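Local coordinates for protein response regulator ChrA (Corynebacterium diphtheriae, PDB 4YN8) that acts as the response regulator of a haem-sensing two-component system, joining a receiver domain to a LuxR-type helix-turn-helix domain that probably binds DNA, at residues R140-L154 with H177-R190. The protein carries 1 engineered substitution. Numbering follows the deposited sequence. Where two conformers were deposited one is given.
Sequences RQALSAREIEILQNL and HLVHIYSKLGVDNR. With SO4 (sulfate ion), chain D.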
loop_
_atom_site.group_PDB
_atom_site.type_symbol
_atom_site.label_atom_id
_atom_site.label_comp_id
_atom_site.label_asym_id
_atom_site.label_seq_id
_atom_site.Cartn_x
_atom_site.Cartn_y
_atom_site.Cartn_z
ATOM N N ARG A 140 13.944 7.510 -8.823
ATOM C CA ARG A 140 14.844 7.877 -7.731
ATOM C C ARG A 140 15.860 8.826 -8.306
ATOM O O ARG A 140 16.057 8.899 -9.526
ATOM C CB ARG A 140 15.469 6.645 -7.074
ATOM C CG ARG A 140 14.601 5.968 -6.002
ATOM C CD ARG A 140 15.419 5.093 -5.007
ATOM N NE ARG A 140 15.937 5.825 -3.827
ATOM C CZ ARG A 140 16.670 5.284 -2.841
ATOM N NH1 ARG A 140 17.013 3.995 -2.880
ATOM N NH2 ARG A 140 17.081 6.035 -1.807
ATOM N N GLN A 141 16.396 9.686 -7.443
ATOM C CA GLN A 141 17.323 10.708 -7.905
ATOM C C GLN A 141 18.730 10.121 -8.140
ATOM O O GLN A 141 19.099 9.139 -7.555
ATOM C CB GLN A 141 17.439 11.831 -6.845
ATOM C CG GLN A 141 18.057 11.342 -5.558
ATOM C CD GLN A 141 18.195 12.428 -4.482
ATOM O OE1 GLN A 141 17.903 13.614 -4.715
ATOM N NE2 GLN A 141 18.640 12.011 -3.285
ATOM N N ALA A 142 19.506 10.793 -8.947
ATOM C CA ALA A 142 20.868 10.365 -9.218
ATOM C C ALA A 142 21.678 10.511 -7.960
ATOM O O ALA A 142 21.310 11.274 -7.057
ATOM C CB ALA A 142 21.443 11.222 -10.285
ATOM N N LEU A 143 22.787 9.805 -7.880
ATOM C CA LEU A 143 23.749 10.088 -6.824
ATOM C C LEU A 143 24.193 11.545 -6.965
ATOM O O LEU A 143 24.366 12.080 -8.072
ATOM C CB LEU A 143 24.940 9.143 -6.970
ATOM C CG LEU A 143 24.741 7.719 -6.462
ATOM C CD1 LEU A 143 26.068 7.037 -6.386
ATOM C CD2 LEU A 143 24.185 7.723 -5.080
ATOM N N SER A 144 24.416 12.219 -5.844
ATOM C CA SER A 144 24.845 13.593 -5.901
ATOM C C SER A 144 26.383 13.681 -6.092
ATOM O O SER A 144 27.115 12.717 -5.888
ATOM C CB SER A 144 24.545 14.228 -4.539
ATOM O OG SER A 144 25.360 13.649 -3.517
ATOM N N ALA A 145 26.858 14.889 -6.327
ATOM C CA ALA A 145 28.270 15.114 -6.522
ATOM C C ALA A 145 29.022 14.676 -5.264
ATOM O O ALA A 145 30.096 14.095 -5.364
ATOM C CB ALA A 145 28.545 16.578 -6.820
ATOM N N ARG A 146 28.460 14.962 -4.091
ATOM C CA ARG A 146 29.088 14.601 -2.819
ATOM C C ARG A 146 29.186 13.103 -2.669
ATOM O O ARG A 146 30.197 12.562 -2.236
ATOM C CB ARG A 146 28.313 15.160 -1.638
ATOM C CG ARG A 146 28.839 14.722 -0.282
ATOM C CD ARG A 146 30.251 15.296 -0.059
ATOM N NE ARG A 146 30.120 16.686 0.420
ATOM C CZ ARG A 146 31.137 17.496 0.730
ATOM N NH1 ARG A 146 32.397 17.147 0.471
ATOM N NH2 ARG A 146 30.885 18.700 1.272
ATOM N N GLU A 147 28.123 12.403 -3.053
ATOM C CA GLU A 147 28.126 10.971 -2.955
ATOM C C GLU A 147 29.157 10.332 -3.921
ATOM O O GLU A 147 29.848 9.371 -3.536
ATOM C CB GLU A 147 26.715 10.423 -3.204
ATOM C CG GLU A 147 25.740 10.617 -2.007
ATOM C CD GLU A 147 24.252 10.404 -2.363
ATOM O OE1 GLU A 147 23.824 10.553 -3.553
ATOM O OE2 GLU A 147 23.467 10.167 -1.407
ATOM N N ILE A 148 29.277 10.875 -5.126
ATOM C CA ILE A 148 30.276 10.402 -6.096
ATOM C C ILE A 148 31.683 10.628 -5.564
ATOM O O ILE A 148 32.543 9.746 -5.628
ATOM C CB ILE A 148 30.121 11.122 -7.450
ATOM C CG1 ILE A 148 28.778 10.785 -8.128
ATOM C CG2 ILE A 148 31.333 10.850 -8.345
ATOM C CD1 ILE A 148 28.536 9.300 -8.304
ATOM N N GLU A 149 31.896 11.796 -4.950
ATOM C CA GLU A 149 33.173 12.119 -4.343
ATOM C C GLU A 149 33.509 11.178 -3.259
ATOM O O GLU A 149 34.655 10.699 -3.160
ATOM C CB GLU A 149 33.113 13.540 -3.740
ATOM C CG GLU A 149 34.422 14.056 -3.209
ATOM C CD GLU A 149 34.278 15.482 -2.642
ATOM O OE1 GLU A 149 33.184 15.829 -2.108
ATOM O OE2 GLU A 149 35.261 16.236 -2.696
ATOM N N ILE A 150 32.539 10.840 -2.410
ATOM C CA ILE A 150 32.816 9.868 -1.380
ATOM C C ILE A 150 33.194 8.514 -1.973
ATOM O O ILE A 150 34.130 7.862 -1.473
ATOM C CB ILE A 150 31.608 9.745 -0.418
ATOM C CG1 ILE A 150 31.581 10.985 0.508
ATOM C CG2 ILE A 150 31.671 8.510 0.426
ATOM C CD1 ILE A 150 30.307 11.097 1.284
ATOM N N LEU A 151 32.424 8.061 -2.956
ATOM C CA LEU A 151 32.771 6.746 -3.604
ATOM C C LEU A 151 34.173 6.738 -4.207
ATOM O O LEU A 151 34.928 5.738 -4.040
ATOM C CB LEU A 151 31.725 6.382 -4.636
ATOM C CG LEU A 151 30.416 5.910 -4.044
ATOM C CD1 LEU A 151 29.347 6.061 -5.129
ATOM C CD2 LEU A 151 30.506 4.471 -3.549
ATOM N N GLN A 152 34.543 7.816 -4.877
ATOM C CA GLN A 152 35.881 7.924 -5.523
ATOM C C GLN A 152 36.964 7.830 -4.458
ATOM O O GLN A 152 38.032 7.216 -4.668
ATOM C CB GLN A 152 35.994 9.206 -6.299
ATOM C CG GLN A 152 35.148 9.164 -7.554
ATOM C CD GLN A 152 35.063 10.443 -8.286
ATOM O OE1 GLN A 152 35.117 11.540 -7.698
ATOM N NE2 GLN A 152 35.041 10.347 -9.588
ATOM N N ASN A 153 36.718 8.430 -3.294
ATOM C CA ASN A 153 37.689 8.276 -2.194
ATOM C C ASN A 153 37.642 6.940 -1.473
ATOM O O ASN A 153 38.706 6.428 -1.037
ATOM C CB ASN A 153 37.564 9.474 -1.219
ATOM C CG ASN A 153 38.072 10.763 -1.825
ATOM O OD1 ASN A 153 37.339 11.561 -2.427
ATOM N ND2 ASN A 153 39.336 10.947 -1.733
ATOM N N LEU A 154 36.466 6.332 -1.367
ATOM C CA LEU A 154 36.362 4.982 -0.828
ATOM C C LEU A 154 37.178 4.014 -1.711
ATOM O O LEU A 154 37.773 3.056 -1.191
ATOM C CB LEU A 154 34.932 4.434 -0.815
ATOM C CG LEU A 154 33.944 4.654 0.310
ATOM C CD1 LEU A 154 32.659 3.886 -0.026
ATOM C CD2 LEU A 154 34.521 4.222 1.666
ATOM N N HIS A 177 25.948 9.727 4.702
ATOM C CA HIS A 177 26.059 9.634 3.261
ATOM C C HIS A 177 26.236 8.186 2.852
ATOM O O HIS A 177 25.651 7.788 1.853
ATOM C CB HIS A 177 27.231 10.435 2.722
ATOM C CG HIS A 177 27.028 11.920 2.720
ATOM N ND1 HIS A 177 25.959 12.542 2.105
ATOM C CD2 HIS A 177 27.792 12.914 3.234
ATOM C CE1 HIS A 177 26.069 13.855 2.240
ATOM N NE2 HIS A 177 27.165 14.105 2.939
ATOM N N LEU A 178 27.099 7.456 3.535
ATOM C CA LEU A 178 27.318 6.033 3.197
ATOM C C LEU A 178 26.029 5.253 3.311
ATOM O O LEU A 178 25.732 4.392 2.447
ATOM C CB LEU A 178 28.419 5.375 4.013
ATOM C CG LEU A 178 29.825 5.892 3.753
ATOM C CD1 LEU A 178 30.776 5.288 4.765
ATOM C CD2 LEU A 178 30.232 5.636 2.305
ATOM N N VAL A 179 25.236 5.518 4.350
ATOM C CA VAL A 179 23.920 4.825 4.433
ATOM C C VAL A 179 23.081 5.043 3.179
ATOM O O VAL A 179 22.529 4.061 2.603
ATOM C CB VAL A 179 23.114 5.200 5.731
ATOM C CG1 VAL A 179 21.687 4.681 5.642
ATOM C CG2 VAL A 179 23.830 4.652 6.945
ATOM N N HIS A 180 23.039 6.277 2.697
ATOM C CA HIS A 180 22.210 6.587 1.570
ATOM C C HIS A 180 22.802 5.966 0.315
ATOM O O HIS A 180 22.070 5.433 -0.509
ATOM C CB HIS A 180 22.062 8.069 1.366
ATOM C CG HIS A 180 20.990 8.421 0.388
ATOM N ND1 HIS A 180 21.236 9.148 -0.757
ATOM C CD2 HIS A 180 19.664 8.127 0.370
ATOM C CE1 HIS A 180 20.108 9.312 -1.423
ATOM N NE2 HIS A 180 19.141 8.690 -0.768
ATOM N N ILE A 181 24.132 6.015 0.199
ATOM C CA ILE A 181 24.786 5.461 -1.003
ATOM C C ILE A 181 24.544 3.959 -1.081
ATOM O O ILE A 181 24.204 3.418 -2.182
ATOM C CB ILE A 181 26.319 5.778 -0.962
ATOM C CG1 ILE A 181 26.594 7.242 -1.231
ATOM C CG2 ILE A 181 27.088 4.900 -1.933
ATOM C CD1 ILE A 181 27.931 7.732 -0.689
ATOM N N TYR A 182 24.703 3.263 0.035
ATOM C CA TYR A 182 24.553 1.804 0.067
ATOM C C TYR A 182 23.147 1.417 -0.302
ATOM O O TYR A 182 22.904 0.433 -1.013
ATOM C CB TYR A 182 24.873 1.262 1.471
ATOM C CG TYR A 182 26.314 1.336 1.917
ATOM C CD1 TYR A 182 27.325 1.815 1.094
ATOM C CD2 TYR A 182 26.670 0.922 3.186
ATOM C CE1 TYR A 182 28.636 1.899 1.547
ATOM C CE2 TYR A 182 27.965 0.981 3.617
ATOM C CZ TYR A 182 28.938 1.498 2.813
ATOM O OH TYR A 182 30.226 1.578 3.281
ATOM N N SER A 183 22.193 2.206 0.162
ATOM C CA SER A 183 20.791 1.965 -0.195
ATOM C C SER A 183 20.576 2.116 -1.725
ATOM O O SER A 183 20.005 1.227 -2.354
ATOM C CB SER A 183 19.877 2.847 0.658
ATOM O OG SER A 183 18.628 3.045 0.028
ATOM N N LYS A 184 21.094 3.178 -2.328
ATOM C CA LYS A 184 20.983 3.424 -3.766
ATOM C C LYS A 184 21.657 2.339 -4.609
ATOM O O LYS A 184 21.186 2.019 -5.716
ATOM C CB LYS A 184 21.605 4.775 -4.141
ATOM C CG LYS A 184 21.039 5.975 -3.398
ATOM C CD LYS A 184 19.702 6.351 -3.950
ATOM C CE LYS A 184 19.880 7.207 -5.184
ATOM N NZ LYS A 184 18.617 7.203 -5.952
ATOM N N LEU A 185 22.774 1.839 -4.111
ATOM C CA LEU A 185 23.575 0.800 -4.800
ATOM C C LEU A 185 23.094 -0.627 -4.559
ATOM O O LEU A 185 23.563 -1.549 -5.218
ATOM C CB LEU A 185 25.051 0.934 -4.409
ATOM C CG LEU A 185 25.686 2.253 -4.862
ATOM C CD1 LEU A 185 27.157 2.245 -4.468
ATOM C CD2 LEU A 185 25.555 2.482 -6.348
ATOM N N GLY A 186 22.216 -0.827 -3.578
ATOM C CA GLY A 186 21.755 -2.174 -3.235
ATOM C C GLY A 186 22.764 -3.012 -2.499
ATOM O O GLY A 186 22.837 -4.231 -2.707
ATOM N N VAL A 187 23.593 -2.397 -1.648
ATOM C CA VAL A 187 24.679 -3.116 -0.976
ATOM C C VAL A 187 24.652 -2.753 0.488
ATOM O O VAL A 187 23.888 -1.879 0.889
ATOM C CB VAL A 187 26.067 -2.759 -1.565
ATOM C CG1 VAL A 187 26.090 -3.041 -3.065
ATOM C CG2 VAL A 187 26.406 -1.294 -1.325
ATOM N N ASP A 188 25.511 -3.379 1.279
ATOM C CA ASP A 188 25.538 -3.047 2.717
ATOM C C ASP A 188 26.927 -2.922 3.311
ATOM O O ASP A 188 27.086 -2.902 4.534
ATOM C CB ASP A 188 24.702 -4.072 3.491
ATOM C CG ASP A 188 25.349 -5.438 3.544
ATOM O OD1 ASP A 188 26.536 -5.585 3.216
ATOM O OD2 ASP A 188 24.653 -6.411 3.948
ATOM N N ASN A 189 27.954 -2.801 2.477
ATOM C CA ASN A 189 29.274 -2.538 2.954
ATOM C C ASN A 189 30.097 -1.824 1.881
ATOM O O ASN A 189 29.711 -1.790 0.702
ATOM C CB ASN A 189 29.990 -3.831 3.347
ATOM C CG ASN A 189 30.143 -4.783 2.178
ATOM O OD1 ASN A 189 29.265 -5.614 1.911
ATOM N ND2 ASN A 189 31.235 -4.686 1.493
ATOM N N ARG A 190 31.234 -1.305 2.315
ATOM C CA ARG A 190 32.085 -0.447 1.477
ATOM C C ARG A 190 32.759 -1.151 0.288
ATOM O O ARG A 190 32.866 -0.571 -0.787
ATOM C CB ARG A 190 33.123 0.363 2.304
ATOM C CG ARG A 190 34.305 -0.367 2.916
ATOM C CD ARG A 190 35.223 0.618 3.691
ATOM N NE ARG A 190 34.366 1.309 4.616
ATOM C CZ ARG A 190 34.394 2.590 4.992
ATOM N NH1 ARG A 190 35.295 3.479 4.617
ATOM N NH2 ARG A 190 33.448 2.957 5.805
HETATM S S SO4 D . 31.171 -0.317 6.102
HETATM O O1 SO4 D . 31.169 1.088 5.601
HETATM O O2 SO4 D . 31.995 -0.457 7.295
HETATM O O3 SO4 D . 29.741 -0.485 6.342
HETATM O O4 SO4 D . 31.693 -1.338 5.188
HETATM O O HOH W 1 23.825 11.532 0.947
#
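OE2 of E147 is gripped twice: H180 ND1 donates to it over 2.5 Å, nearly straight at 174°, and a water that also meets H177 ND1 donates to it as well. The histidine bond uses the syn side of the carboxylate, whose plane lies only 22° from that of the imidazole. The other oxygen, OE1, accepts from S144 N at 2.9 Å, while S144 OG accepts from E147 N; this capping box starts helix 145-155, and the S144 N bond helps hold the carboxylate towards H180. K184, bent at its second and third torsions, reaches the chain before that helix, laying CD over the R140 guanidinium face and bringing NZ within 2.6 Å of Q141 O, in the carbonyl plane. One residue before E147, R146 CG makes a CH-pi contact over the H177 ring face, 3.9 Å from its centroid. Farther along, I150 CG2 packs on L178 CD2 at 3.7 Å, and L151 CD2 rests against I181 CG2. At the far end L154 CD2 lies over the guanidinium of R190, which bonds N160 and, with Y182 OH, a sulfate probably from the crystallisation liquor. Segments 145-154 and 177-185 cross at -90°, packing the LuxR-type domain's first helix against the presumed DNA-recognition helix 171-185 of its helix-turn-helix fold.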